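Local coordinates for protein cycloalternan-forming enzyme (PDB 5F7U) that belongs to glycoside hydrolase family 31, combining a TIM barrel with several beta domains, and holds bound glycans and magnesium ions, at residues 112-117 with 228-233; 148-153 with 168-173; 491-496 with 541-546; 218-223 with 241-246. The protein carries 1 engineered substitution. All blocks are in the same frame, centred on the assembly; numbering follows the deposited sequence.

Contacts 1, 2 and 4 all involve beta strands, and contacts 1 and 4 share strand 214-229, whose neighbours there are strands 106-129 and 235-243. Contact 3 belongs to a different domain, joining two loops of the TIM barrel; its centre is about 39 Å from that of contact 4. Contacts 1 and 3 are buried, whereas contacts 2 and 4 mix buried strand residues with exposed loop residues. Contact 1 combines a two-bond backbone pair with a stack on a tyrosine. In contacts 2 and 3 a tyrosine hydroxyl reaches the partner backbone, with a water added in contact 2, while contact 4 couples one backbone bond to a methionine over a ring.

Contact 1. Residues 112-117 with 228-233; sequences TFYVTD and LTDGKN
D117 and T229 form an antiparallel hydrogen-bonded pair where strand 106-129 meets the end of strand 214-229. D117 N donates to T229 O at 2.9 Å, and T229 N returns a bond to D117 O at 3.1 Å. T116 supplies a further backbone contact, its CA approaching T229 O at 3.2 Å. Van der Waals contacts lie alongside. T116 OG1 sits between its backbone N and carbonyl carbon (chi1 54°), where the leucine methyl L228 CD1 meets this hydroxyl oxygen at 3.5 Å, while the T116 methyl, CG2, turns to the peptide joining T229 to D230. Threonine, branched at CB, can thus serve both neighbours, and L228 reaches far enough to cover the carbonyl carbon of D117 as well.

Past T229 the chain enters the turn of the hairpin made by strands 214-229 and 235-243, in the galactose mutarotase-like domain. T229 OG1 accepts from G231 N, an ST turn, and is also bonded to V234 O. D230 makes an Asx turn: its OD1 takes K232 N from above the carboxylate plane and N233 N on the syn lone pair, and V234 N as a further donor. Glycine suits position 231 because the turn there has a positive phi (82°), which a residue without a beta carbon adopts easily.

The aromatic part centres on Y114. N233 CB lies over one ring face, 3.9 Å from the centroid, and the N233 amide stacks on the ring with the planes 26° apart; T112 CG2 covers the opposite face. The amide's rotation is fixed by D230, whose OD2 receives N233 ND2 at 3.0 Å through its syn lone pair. The same OD2 runs beside the tyrosine, 3.5 Å from Y114 CB.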
loop_
_atom_site.group_PDB
_atom_site.type_symbol
_atom_site.label_atom_id
_atom_site.label_comp_id
_atom_site.label_asym_id
_atom_site.label_seq_id
_atom_site.Cartn_x
_atom_site.Cartn_y
_atom_site.Cartn_z
ATOM N N THR A 112 -20.087 34.472 -14.345
ATOM C CA THR A 112 -19.215 35.486 -13.762
ATOM C C THR A 112 -17.863 34.874 -13.457
ATOM O O THR A 112 -17.801 33.725 -13.019
ATOM C CB THR A 112 -19.852 36.117 -12.493
ATOM O OG1 THR A 112 -21.056 36.804 -12.856
ATOM C CG2 THR A 112 -18.887 37.117 -11.773
ATOM N N PHE A 113 -16.787 35.621 -13.719
ATOM C CA PHE A 113 -15.476 35.262 -13.159
ATOM C C PHE A 113 -14.792 36.478 -12.571
ATOM O O PHE A 113 -15.075 37.618 -12.977
ATOM C CB PHE A 113 -14.566 34.503 -14.163
ATOM C CG PHE A 113 -14.173 35.290 -15.407
ATOM C CD1 PHE A 113 -13.033 36.107 -15.427
ATOM C CD2 PHE A 113 -14.910 35.151 -16.589
ATOM C CE1 PHE A 113 -12.661 36.785 -16.592
ATOM C CE2 PHE A 113 -14.545 35.816 -17.762
ATOM C CZ PHE A 113 -13.417 36.641 -17.765
ATOM N N TYR A 114 -13.931 36.224 -11.588
ATOM C CA TYR A 114 -13.200 37.275 -10.896
ATOM C C TYR A 114 -11.717 37.073 -11.170
ATOM O O TYR A 114 -11.173 35.999 -10.917
ATOM C CB TYR A 114 -13.468 37.237 -9.391
ATOM C CG TYR A 114 -14.935 37.242 -9.029
ATOM C CD1 TYR A 114 -15.627 38.448 -8.829
ATOM C CD2 TYR A 114 -15.638 36.030 -8.860
ATOM C CE1 TYR A 114 -16.979 38.441 -8.497
ATOM C CE2 TYR A 114 -16.982 36.026 -8.521
ATOM C CZ TYR A 114 -17.641 37.229 -8.339
ATOM O OH TYR A 114 -18.981 37.210 -7.993
ATOM N N VAL A 115 -11.073 38.109 -11.676
ATOM C CA VAL A 115 -9.703 37.990 -12.150
ATOM C C VAL A 115 -8.738 38.135 -10.972
ATOM O O VAL A 115 -8.801 39.098 -10.202
ATOM C CB VAL A 115 -9.430 38.992 -13.287
ATOM C CG1 VAL A 115 -7.988 38.888 -13.759
ATOM C CG2 VAL A 115 -10.391 38.717 -14.447
ATOM N N THR A 116 -7.849 37.157 -10.856
ATOM C CA THR A 116 -7.021 36.994 -9.672
ATOM C C THR A 116 -5.534 37.237 -9.936
ATOM O O THR A 116 -5.082 37.252 -11.087
ATOM C CB THR A 116 -7.183 35.559 -9.137
ATOM O OG1 THR A 116 -6.903 34.640 -10.206
ATOM C CG2 THR A 116 -8.618 35.321 -8.631
ATOM N N ASP A 117 -4.785 37.440 -8.854
ATOM C CA ASP A 117 -3.333 37.370 -8.892
ATOM C C ASP A 117 -2.823 36.915 -7.537
ATOM O O ASP A 117 -3.564 36.937 -6.547
ATOM C CB ASP A 117 -2.701 38.724 -9.311
ATOM C CG ASP A 117 -1.347 38.556 -10.019
ATOM O OD1 ASP A 117 -0.718 37.475 -9.964
ATOM O OD2 ASP A 117 -0.898 39.540 -10.645
ATOM N N LEU A 228 -4.202 33.047 -4.096
ATOM C CA LEU A 228 -4.584 33.597 -5.396
ATOM C C LEU A 228 -5.963 34.238 -5.250
ATOM O O LEU A 228 -6.924 33.558 -4.927
ATOM C CB LEU A 228 -4.595 32.454 -6.425
ATOM C CG LEU A 228 -4.985 32.802 -7.851
ATOM C CD1 LEU A 228 -3.977 33.759 -8.467
ATOM C CD2 LEU A 228 -5.065 31.514 -8.666
ATOM N N THR A 229 -6.052 35.557 -5.442
ATOM C CA THR A 229 -7.233 36.302 -5.036
ATOM C C THR A 229 -7.501 37.474 -5.978
ATOM O O THR A 229 -6.572 37.988 -6.616
ATOM C CB THR A 229 -7.107 36.816 -3.564
ATOM O OG1 THR A 229 -8.321 37.454 -3.167
ATOM C CG2 THR A 229 -5.973 37.833 -3.397
ATOM N N ASP A 230 -8.764 37.866 -6.076
ATOM C CA ASP A 230 -9.097 39.127 -6.733
ATOM C C ASP A 230 -9.017 40.301 -5.749
ATOM O O ASP A 230 -9.191 41.456 -6.152
ATOM C CB ASP A 230 -10.464 39.057 -7.434
ATOM C CG ASP A 230 -11.634 39.020 -6.455
ATOM O OD1 ASP A 230 -11.475 38.542 -5.311
ATOM O OD2 ASP A 230 -12.716 39.466 -6.842
ATOM N N GLY A 231 -8.763 39.986 -4.473
ATOM C CA GLY A 231 -8.699 40.966 -3.381
ATOM C C GLY A 231 -10.040 41.380 -2.783
ATOM O O GLY A 231 -10.093 42.293 -1.937
ATOM N N LYS A 232 -11.122 40.727 -3.212
ATOM C CA LYS A 232 -12.488 41.174 -2.898
ATOM C C LYS A 232 -13.517 40.064 -2.661
ATOM O O LYS A 232 -14.288 40.117 -1.705
ATOM C CB LYS A 232 -13.018 42.080 -4.021
ATOM C CG LYS A 232 -12.401 43.468 -4.080
ATOM C CD LYS A 232 -13.087 44.374 -5.093
ATOM C CE LYS A 232 -12.642 44.065 -6.520
ATOM N NZ LYS A 232 -12.990 45.189 -7.426
ATOM N N ASN A 233 -13.549 39.089 -3.561
ATOM C CA ASN A 233 -14.641 38.116 -3.652
ATOM C C ASN A 233 -14.178 36.669 -3.487
ATOM O O ASN A 233 -14.903 35.849 -2.936
ATOM C CB ASN A 233 -15.345 38.241 -5.010
ATOM C CG ASN A 233 -16.031 39.581 -5.195
ATOM O OD1 ASN A 233 -17.133 39.805 -4.678
ATOM N ND2 ASN A 233 -15.403 40.473 -5.964
#

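Contact 2. Residues 148-153 with 168-173; sequences KLYLSF and KETGHA
E169 O receives the hydroxyl of Y150 in a short hydrogen bond, 2.6 Å from Y150 OH, with the donor in the carbonyl plane on a lone pair. A tyrosine suits the place because the para hydroxyl, at the far end of the ring from CB, reaches the loop backbone. Its CG is anti to the carbonyl carbon (chi1 -63°), which lays the ring along that backbone. The E169 carboxylate turns elsewhere, to S164 OG. T170 follows with its CA 3.5 Å from Y150 OH, and its carbonyl carbon lies over the rim of the same ring.

At G171 the backbone crosses the ring: N stands 3.2 Å above the ring plane over its centre, and G171 CA makes a CH-pi contact 4.0 Å from the centroid. Glycine allows this closeness, since Y150 CB already fills the place a beta carbon would need. H172 O lies against S152 CB at 3.5 Å, while its ring bonds through ND1 to E162. A173 is linked through a water, which donates to A173 O and is 2.7 Å from S152 OG.

Strand 148-153 runs between strands 134-140 and 158-164 in the mutarotase-like domain. The loop after strand 158-164 lies against Y150 and S152, while L149 and L151 pack on strand 203-209.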
loop_
_atom_site.group_PDB
_atom_site.type_symbol
_atom_site.label_atom_id
_atom_site.label_comp_id
_atom_site.label_asym_id
_atom_site.label_seq_id
_atom_site.Cartn_x
_atom_site.Cartn_y
_atom_site.Cartn_z
ATOM N N LYS A 148 -2.935 36.124 8.859
ATOM C CA LYS A 148 -2.504 35.508 10.112
ATOM C C LYS A 148 -2.176 34.070 9.832
ATOM O O LYS A 148 -2.972 33.372 9.198
ATOM C CB LYS A 148 -3.622 35.551 11.147
ATOM C CG LYS A 148 -3.917 36.955 11.670
ATOM C CD LYS A 148 -5.163 36.891 12.535
ATOM C CE LYS A 148 -5.673 38.276 12.916
ATOM N NZ LYS A 148 -4.985 38.735 14.153
ATOM N N LEU A 149 -1.000 33.641 10.292
ATOM C CA LEU A 149 -0.612 32.236 10.247
ATOM C C LEU A 149 -0.640 31.680 11.669
ATOM O O LEU A 149 0.050 32.193 12.547
ATOM C CB LEU A 149 0.777 32.074 9.655
ATOM C CG LEU A 149 1.312 30.635 9.578
ATOM C CD1 LEU A 149 0.446 29.738 8.683
ATOM C CD2 LEU A 149 2.737 30.667 9.045
ATOM N N TYR A 150 -1.405 30.614 11.862
ATOM C CA TYR A 150 -1.546 29.999 13.177
ATOM C C TYR A 150 -0.742 28.727 13.259
ATOM O O TYR A 150 -0.830 27.883 12.370
ATOM C CB TYR A 150 -3.001 29.636 13.424
ATOM C CG TYR A 150 -3.895 30.823 13.449
ATOM C CD1 TYR A 150 -4.075 31.552 14.625
ATOM C CD2 TYR A 150 -4.593 31.204 12.307
ATOM C CE1 TYR A 150 -4.921 32.652 14.647
ATOM C CE2 TYR A 150 -5.442 32.303 12.325
ATOM C CZ TYR A 150 -5.587 33.019 13.486
ATOM O OH TYR A 150 -6.439 34.090 13.516
ATOM N N LEU A 151 0.000 28.583 14.353
ATOM C CA LEU A 151 0.799 27.386 14.597
ATOM C C LEU A 151 0.236 26.692 15.819
ATOM O O LEU A 151 -0.037 27.335 16.826
ATOM C CB LEU A 151 2.267 27.743 14.862
ATOM C CG LEU A 151 2.990 28.722 13.937
ATOM C CD1 LEU A 151 4.423 28.935 14.399
ATOM C CD2 LEU A 151 2.981 28.231 12.499
ATOM N N SER A 152 0.081 25.374 15.716
ATOM C CA SER A 152 -0.318 24.560 16.847
ATOM C C SER A 152 0.364 23.205 16.746
ATOM O O SER A 152 0.879 22.830 15.683
ATOM C CB SER A 152 -1.848 24.402 16.915
ATOM O OG SER A 152 -2.363 23.802 15.733
ATOM N N PHE A 153 0.352 22.469 17.852
ATOM C CA PHE A 153 0.971 21.149 17.889
ATOM C C PHE A 153 -0.073 20.070 18.024
ATOM O O PHE A 153 -0.683 19.923 19.062
ATOM C CB PHE A 153 2.014 21.095 19.021
ATOM C CG PHE A 153 3.220 21.943 18.743
ATOM C CD1 PHE A 153 4.235 21.478 17.900
ATOM C CD2 PHE A 153 3.314 23.249 19.259
ATOM C CE1 PHE A 153 5.347 22.278 17.605
ATOM C CE2 PHE A 153 4.419 24.047 18.964
ATOM C CZ PHE A 153 5.437 23.563 18.136
ATOM N N LYS A 168 -9.458 36.829 9.259
ATOM C CA LYS A 168 -10.792 36.725 9.865
ATOM C C LYS A 168 -11.108 35.361 10.476
ATOM O O LYS A 168 -12.080 35.224 11.234
ATOM C CB LYS A 168 -11.878 37.126 8.861
ATOM C CG LYS A 168 -11.749 38.560 8.376
ATOM C CD LYS A 168 -12.875 38.928 7.416
ATOM C CE LYS A 168 -12.698 40.341 6.882
ATOM N NZ LYS A 168 -13.869 40.755 6.057
ATOM N N GLU A 169 -10.305 34.354 10.144
ATOM C CA GLU A 169 -10.467 33.022 10.724
ATOM C C GLU A 169 -9.430 32.799 11.800
ATOM O O GLU A 169 -8.422 33.512 11.860
ATOM C CB GLU A 169 -10.358 31.934 9.647
ATOM C CG GLU A 169 -11.468 31.989 8.609
ATOM C CD GLU A 169 -11.246 33.101 7.593
ATOM O OE1 GLU A 169 -10.091 33.296 7.144
ATOM O OE2 GLU A 169 -12.220 33.793 7.262
ATOM N N THR A 170 -9.696 31.819 12.659
ATOM C CA THR A 170 -8.813 31.510 13.776
ATOM C C THR A 170 -8.419 30.039 13.729
ATOM O O THR A 170 -9.264 29.174 13.525
ATOM C CB THR A 170 -9.517 31.854 15.098
ATOM O OG1 THR A 170 -9.906 33.233 15.055
ATOM C CG2 THR A 170 -8.598 31.623 16.310
ATOM N N GLY A 171 -7.137 29.763 13.954
ATOM C CA GLY A 171 -6.641 28.385 14.020
ATOM C C GLY A 171 -7.144 27.567 15.213
ATOM O O GLY A 171 -7.729 28.104 16.161
ATOM N N HIS A 172 -6.893 26.265 15.162
ATOM C CA HIS A 172 -7.333 25.322 16.206
ATOM C C HIS A 172 -6.338 25.174 17.351
ATOM O O HIS A 172 -5.145 25.450 17.193
ATOM C CB HIS A 172 -7.586 23.955 15.576
ATOM C CG HIS A 172 -8.745 23.945 14.629
ATOM N ND1 HIS A 172 -8.617 24.249 13.293
ATOM C CD2 HIS A 172 -10.063 23.709 14.837
ATOM C CE1 HIS A 172 -9.800 24.180 12.709
ATOM N NE2 HIS A 172 -10.697 23.854 13.624
ATOM N N ALA A 173 -6.851 24.736 18.507
ATOM C CA ALA A 173 -6.012 24.396 19.671
ATOM C C ALA A 173 -5.082 23.218 19.408
ATOM O O ALA A 173 -5.419 22.309 18.665
ATOM C CB ALA A 173 -6.901 24.090 20.883
HETATM O O HOH W 1 -4.379 22.021 16.065
#

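Contact 3. Residues 491-496 with 541-546; sequences APYRVP and MVWGRD
Y493 OH is gripped by two backbone groups of segment 541-546. It donates to M541 O at 2.7 Å, lying in the carbonyl plane, and M541 O in turn lies at the edge of the tyrosine ring, near its plane. W543 N donates to the same hydroxyl, 2.9 Å from Y493 OH with an N-H...O angle of 163°. A tyrosine suits this place because one buried hydroxyl can both give and take a bond. With CG anti to the backbone N (chi1 166°), the ring extends across to the other loop.

Apolar contacts flank this bridge. P496 CD lies 3.5 Å from W543 CE3, the two side chains at about a right angle, and V495 CG2 meets M541 CB at 4.1 Å.

Both loops belong to the TIM barrel: 541-546 follows barrel strand 534-536 and precedes helix 555-577, while 491-496 lies in the long connection from strand 452-457 to that same strand. The M541 side chain is about 7 Å from a bound alpha-D-glucopyranose.

Farther out, W543 NE1 bonds to D16, and R559 makes a cation-pi contact with the indole while also binding V542 O. Backbone bonds tie V495 to N503 and G504.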
loop_
_atom_site.group_PDB
_atom_site.type_symbol
_atom_site.label_atom_id
_atom_site.label_comp_id
_atom_site.label_asym_id
_atom_site.label_seq_id
_atom_site.Cartn_x
_atom_site.Cartn_y
_atom_site.Cartn_z
ATOM N N ALA A 491 -31.766 19.862 -10.715
ATOM C CA ALA A 491 -31.929 18.571 -11.365
ATOM C C ALA A 491 -30.941 17.577 -10.752
ATOM O O ALA A 491 -29.875 17.994 -10.274
ATOM C CB ALA A 491 -31.675 18.701 -12.855
ATOM N N PRO A 492 -31.280 16.269 -10.754
ATOM C CA PRO A 492 -30.315 15.295 -10.245
ATOM C C PRO A 492 -29.020 15.270 -11.061
ATOM O O PRO A 492 -29.047 15.411 -12.300
ATOM C CB PRO A 492 -31.058 13.963 -10.383
ATOM C CG PRO A 492 -32.097 14.216 -11.418
ATOM C CD PRO A 492 -32.539 15.611 -11.150
ATOM N N TYR A 493 -27.901 15.144 -10.356
ATOM C CA TYR A 493 -26.601 15.018 -11.005
ATOM C C TYR A 493 -26.497 13.654 -11.661
ATOM O O TYR A 493 -26.741 12.625 -11.011
ATOM C CB TYR A 493 -25.447 15.206 -10.014
ATOM C CG TYR A 493 -24.130 14.747 -10.587
ATOM C CD1 TYR A 493 -23.455 15.530 -11.534
ATOM C CD2 TYR A 493 -23.572 13.523 -10.217
ATOM C CE1 TYR A 493 -22.257 15.102 -12.095
ATOM C CE2 TYR A 493 -22.368 13.086 -10.774
ATOM C CZ TYR A 493 -21.722 13.881 -11.704
ATOM O OH TYR A 493 -20.531 13.466 -12.251
ATOM N N ARG A 494 -26.128 13.648 -12.939
ATOM C CA ARG A 494 -25.815 12.397 -13.646
ATOM C C ARG A 494 -24.357 12.354 -14.083
ATOM O O ARG A 494 -23.793 13.380 -14.437
ATOM C CB ARG A 494 -26.717 12.214 -14.867
ATOM C CG ARG A 494 -28.201 12.162 -14.521
ATOM C CD ARG A 494 -29.079 12.262 -15.758
ATOM N NE ARG A 494 -30.485 12.180 -15.377
ATOM C CZ ARG A 494 -31.187 11.049 -15.305
ATOM N NH1 ARG A 494 -30.632 9.886 -15.612
ATOM N NH2 ARG A 494 -32.459 11.086 -14.919
ATOM N N VAL A 495 -23.766 11.159 -14.047
ATOM C CA VAL A 495 -22.407 10.911 -14.551
ATOM C C VAL A 495 -22.335 11.342 -16.034
ATOM O O VAL A 495 -23.236 11.003 -16.818
ATOM C CB VAL A 495 -22.045 9.413 -14.405
ATOM C CG1 VAL A 495 -20.700 9.096 -15.033
ATOM C CG2 VAL A 495 -22.026 9.012 -12.934
ATOM N N PRO A 496 -21.277 12.092 -16.430
ATOM C CA PRO A 496 -21.165 12.545 -17.832
ATOM C C PRO A 496 -21.311 11.385 -18.822
ATOM O O PRO A 496 -20.811 10.286 -18.558
ATOM C CB PRO A 496 -19.742 13.118 -17.895
ATOM C CG PRO A 496 -19.505 13.614 -16.505
ATOM C CD PRO A 496 -20.134 12.565 -15.623
ATOM N N MET A 541 -16.475 9.352 -9.967
ATOM C CA MET A 541 -17.580 9.658 -10.841
ATOM C C MET A 541 -18.170 11.056 -10.628
ATOM O O MET A 541 -19.157 11.397 -11.251
ATOM C CB MET A 541 -18.675 8.603 -10.642
ATOM C CG MET A 541 -18.262 7.236 -11.146
ATOM S SD MET A 541 -19.210 5.956 -10.307
ATOM C CE MET A 541 -18.786 4.568 -11.358
ATOM N N VAL A 542 -17.539 11.854 -9.770
ATOM C CA VAL A 542 -18.009 13.228 -9.513
ATOM C C VAL A 542 -17.292 14.213 -10.433
ATOM O O VAL A 542 -16.098 14.490 -10.262
ATOM C CB VAL A 542 -17.813 13.645 -8.029
ATOM C CG1 VAL A 542 -18.152 15.123 -7.832
ATOM C CG2 VAL A 542 -18.664 12.787 -7.111
ATOM N N TRP A 543 -18.044 14.756 -11.383
ATOM C CA TRP A 543 -17.572 15.850 -12.223
ATOM C C TRP A 543 -18.481 17.069 -12.039
ATOM O O TRP A 543 -19.565 16.971 -11.447
ATOM C CB TRP A 543 -17.581 15.410 -13.688
ATOM C CG TRP A 543 -16.361 14.610 -14.126
ATOM C CD1 TRP A 543 -15.153 15.118 -14.536
ATOM C CD2 TRP A 543 -16.249 13.187 -14.225
ATOM N NE1 TRP A 543 -14.300 14.101 -14.881
ATOM C CE2 TRP A 543 -14.945 12.904 -14.709
ATOM C CE3 TRP A 543 -17.122 12.120 -13.954
ATOM C CZ2 TRP A 543 -14.493 11.601 -14.927
ATOM C CZ3 TRP A 543 -16.685 10.836 -14.171
ATOM C CH2 TRP A 543 -15.373 10.580 -14.657
ATOM N N GLY A 544 -18.044 18.193 -12.596
ATOM C CA GLY A 544 -18.873 19.403 -12.696
ATOM C C GLY A 544 -18.631 20.274 -11.480
ATOM O O GLY A 544 -18.728 19.813 -10.349
ATOM N N ARG A 545 -18.336 21.545 -11.711
ATOM C CA ARG A 545 -18.098 22.463 -10.596
ATOM C C ARG A 545 -19.334 22.778 -9.778
ATOM O O ARG A 545 -19.253 23.000 -8.571
ATOM C CB ARG A 545 -17.551 23.753 -11.123
ATOM C CG ARG A 545 -16.146 23.583 -11.562
ATOM C CD ARG A 545 -15.386 24.768 -11.049
ATOM N NE ARG A 545 -14.054 24.711 -11.592
ATOM C CZ ARG A 545 -13.212 25.729 -11.588
ATOM N NH1 ARG A 545 -13.587 26.904 -11.087
ATOM N NH2 ARG A 545 -12.018 25.576 -12.137
ATOM N N ASP A 546 -20.480 22.799 -10.436
ATOM C CA ASP A 546 -21.707 23.224 -9.765
ATOM C C ASP A 546 -22.464 22.059 -9.128
ATOM O O ASP A 546 -23.512 22.255 -8.483
ATOM C CB ASP A 546 -22.569 23.994 -10.760
ATOM C CG ASP A 546 -21.950 25.335 -11.139
ATOM O OD1 ASP A 546 -21.979 26.250 -10.286
ATOM O OD2 ASP A 546 -21.435 25.487 -12.279
#

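Contact 4. Residues 218-223 with 241-246; sequences EYTTAN and NFMTPS
Y219 and M243 each set CG anti to the backbone N (chi1 -154° and -176°), and the methionine then bends at its last torsion (chi3 -68°), which brings its methyl over one face of the tyrosine ring. M243 CE lies 4.0 Å from Y219 CD1. A flexible, unbranched methionine suits a place where a methyl must fold back onto a flat ring. The same methyl is modelled 3.2 Å from T220 CB, tighter than usual and best treated as doubtful. F242 O lies at the ring's edge, 3.6 Å from Y219 CD1.

The main chains join through Y219 N, which donates to N241 O at 2.8 Å. E218 and F242 form an antiparallel non-hydrogen-bonded pair with diverging side chains, yet E218 CG reaches F242 CE1 at 3.8 Å. The CG methylene of E218 therefore packs on the phenylalanine ring, while its carboxylate bonds to Y203 OH, M205 N and N240 ND2. The Y219 hydroxyl bonds to D317, and N241 OD1 to S320.

A222 N closes a type I turn onto Y219 O at 3.0 Å, within the irregular part of strand 214-229. This strand pairs with 235-243 as an antiparallel beta hairpin of the galactose mutarotase-like domain of family 31.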
loop_
_atom_site.group_PDB
_atom_site.type_symbol
_atom_site.label_atom_id
_atom_site.label_comp_id
_atom_site.label_asym_id
_atom_site.label_seq_id
_atom_site.Cartn_x
_atom_site.Cartn_y
_atom_site.Cartn_z
ATOM N N GLU A 218 11.132 26.336 4.230
ATOM C CA GLU A 218 10.598 27.072 3.095
ATOM C C GLU A 218 11.696 27.585 2.182
ATOM O O GLU A 218 12.871 27.703 2.591
ATOM C CB GLU A 218 9.700 28.202 3.590
ATOM C CG GLU A 218 8.354 27.698 4.119
ATOM C CD GLU A 218 7.646 28.747 4.972
ATOM O OE1 GLU A 218 8.255 29.787 5.268
ATOM O OE2 GLU A 218 6.478 28.523 5.348
ATOM N N TYR A 219 11.318 27.872 0.939
ATOM C CA TYR A 219 12.276 28.315 -0.060
ATOM C C TYR A 219 12.981 29.609 0.376
ATOM O O TYR A 219 12.373 30.446 1.054
ATOM C CB TYR A 219 11.639 28.419 -1.447
ATOM C CG TYR A 219 12.651 28.250 -2.554
ATOM C CD1 TYR A 219 13.256 27.003 -2.801
ATOM C CD2 TYR A 219 13.029 29.334 -3.349
ATOM C CE1 TYR A 219 14.208 26.850 -3.804
ATOM C CE2 TYR A 219 13.973 29.187 -4.374
ATOM C CZ TYR A 219 14.567 27.948 -4.592
ATOM O OH TYR A 219 15.495 27.799 -5.602
ATOM N N THR A 220 14.271 29.708 0.028
ATOM C CA THR A 220 15.215 30.664 0.632
ATOM C C THR A 220 14.936 32.108 0.271
ATOM O O THR A 220 15.342 33.010 0.999
ATOM C CB THR A 220 16.696 30.348 0.296
ATOM O OG1 THR A 220 17.560 31.107 1.153
ATOM C CG2 THR A 220 17.036 30.669 -1.177
ATOM N N THR A 221 14.261 32.326 -0.853
ATOM C CA THR A 221 13.971 33.679 -1.310
ATOM C C THR A 221 12.741 34.188 -0.576
ATOM O O THR A 221 12.361 35.354 -0.718
ATOM C CB THR A 221 13.748 33.743 -2.836
ATOM O OG1 THR A 221 12.738 32.811 -3.212
ATOM C CG2 THR A 221 15.050 33.443 -3.597
ATOM N N ALA A 222 12.141 33.293 0.218
ATOM C CA ALA A 222 10.936 33.553 1.006
ATOM C C ALA A 222 9.820 34.042 0.069
ATOM O O ALA A 222 9.842 33.678 -1.118
ATOM C CB ALA A 222 11.226 34.509 2.164
ATOM N N ASN A 223 8.864 34.848 0.558
ATOM C CA ASN A 223 7.573 35.019 -0.160
ATOM C C ASN A 223 7.092 33.669 -0.737
ATOM O O ASN A 223 6.640 33.550 -1.885
ATOM C CB ASN A 223 7.671 36.102 -1.238
ATOM C CG ASN A 223 8.142 37.423 -0.680
ATOM O OD1 ASN A 223 7.639 37.897 0.344
ATOM N ND2 ASN A 223 9.138 38.018 -1.335
ATOM N N ASN A 241 6.184 26.904 -0.858
ATOM C CA ASN A 241 7.375 26.487 -1.582
ATOM C C ASN A 241 8.478 26.231 -0.601
ATOM O O ASN A 241 8.671 27.007 0.334
ATOM C CB ASN A 241 7.811 27.595 -2.558
ATOM C CG ASN A 241 6.752 27.872 -3.618
ATOM O OD1 ASN A 241 6.775 27.279 -4.698
ATOM N ND2 ASN A 241 5.800 28.746 -3.299
ATOM N N PHE A 242 9.209 25.141 -0.834
ATOM C CA PHE A 242 10.165 24.591 0.126
ATOM C C PHE A 242 11.492 24.275 -0.550
ATOM O O PHE A 242 11.520 23.979 -1.746
ATOM C CB PHE A 242 9.564 23.324 0.757
ATOM C CG PHE A 242 8.234 23.569 1.441
ATOM C CD1 PHE A 242 8.194 23.977 2.787
ATOM C CD2 PHE A 242 7.025 23.422 0.750
ATOM C CE1 PHE A 242 6.977 24.217 3.425
ATOM C CE2 PHE A 242 5.800 23.670 1.387
ATOM C CZ PHE A 242 5.783 24.064 2.725
ATOM N N MET A 243 12.584 24.360 0.212
ATOM C CA MET A 243 13.921 24.055 -0.304
ATOM C C MET A 243 14.168 22.565 -0.150
ATOM O O MET A 243 13.870 22.002 0.903
ATOM C CB MET A 243 14.978 24.810 0.486
ATOM C CG MET A 243 16.384 24.613 -0.062
ATOM S SD MET A 243 17.373 25.999 0.481
ATOM C CE MET A 243 16.549 27.237 -0.500
ATOM N N THR A 244 14.723 21.937 -1.189
ATOM C CA THR A 244 15.016 20.505 -1.138
ATOM C C THR A 244 16.391 20.158 -1.730
ATOM O O THR A 244 16.668 20.503 -2.892
ATOM C CB THR A 244 13.896 19.654 -1.786
ATOM O OG1 THR A 244 14.340 18.292 -1.889
ATOM C CG2 THR A 244 13.508 20.196 -3.192
ATOM N N PRO A 245 17.248 19.470 -0.945
ATOM C CA PRO A 245 18.563 19.046 -1.429
ATOM C C PRO A 245 18.428 17.980 -2.533
ATOM O O PRO A 245 17.401 17.311 -2.621
ATOM C CB PRO A 245 19.239 18.461 -0.179
ATOM C CG PRO A 245 18.102 18.010 0.675
ATOM C CD PRO A 245 16.981 18.985 0.426
ATOM N N SER A 246 19.463 17.843 -3.359
ATOM C CA SER A 246 19.411 16.978 -4.543
ATOM C C SER A 246 19.041 15.530 -4.225
ATOM O O SER A 246 18.358 14.876 -5.020
ATOM C CB SER A 246 20.740 17.018 -5.313
ATOM O OG SER A 246 20.983 18.313 -5.828
#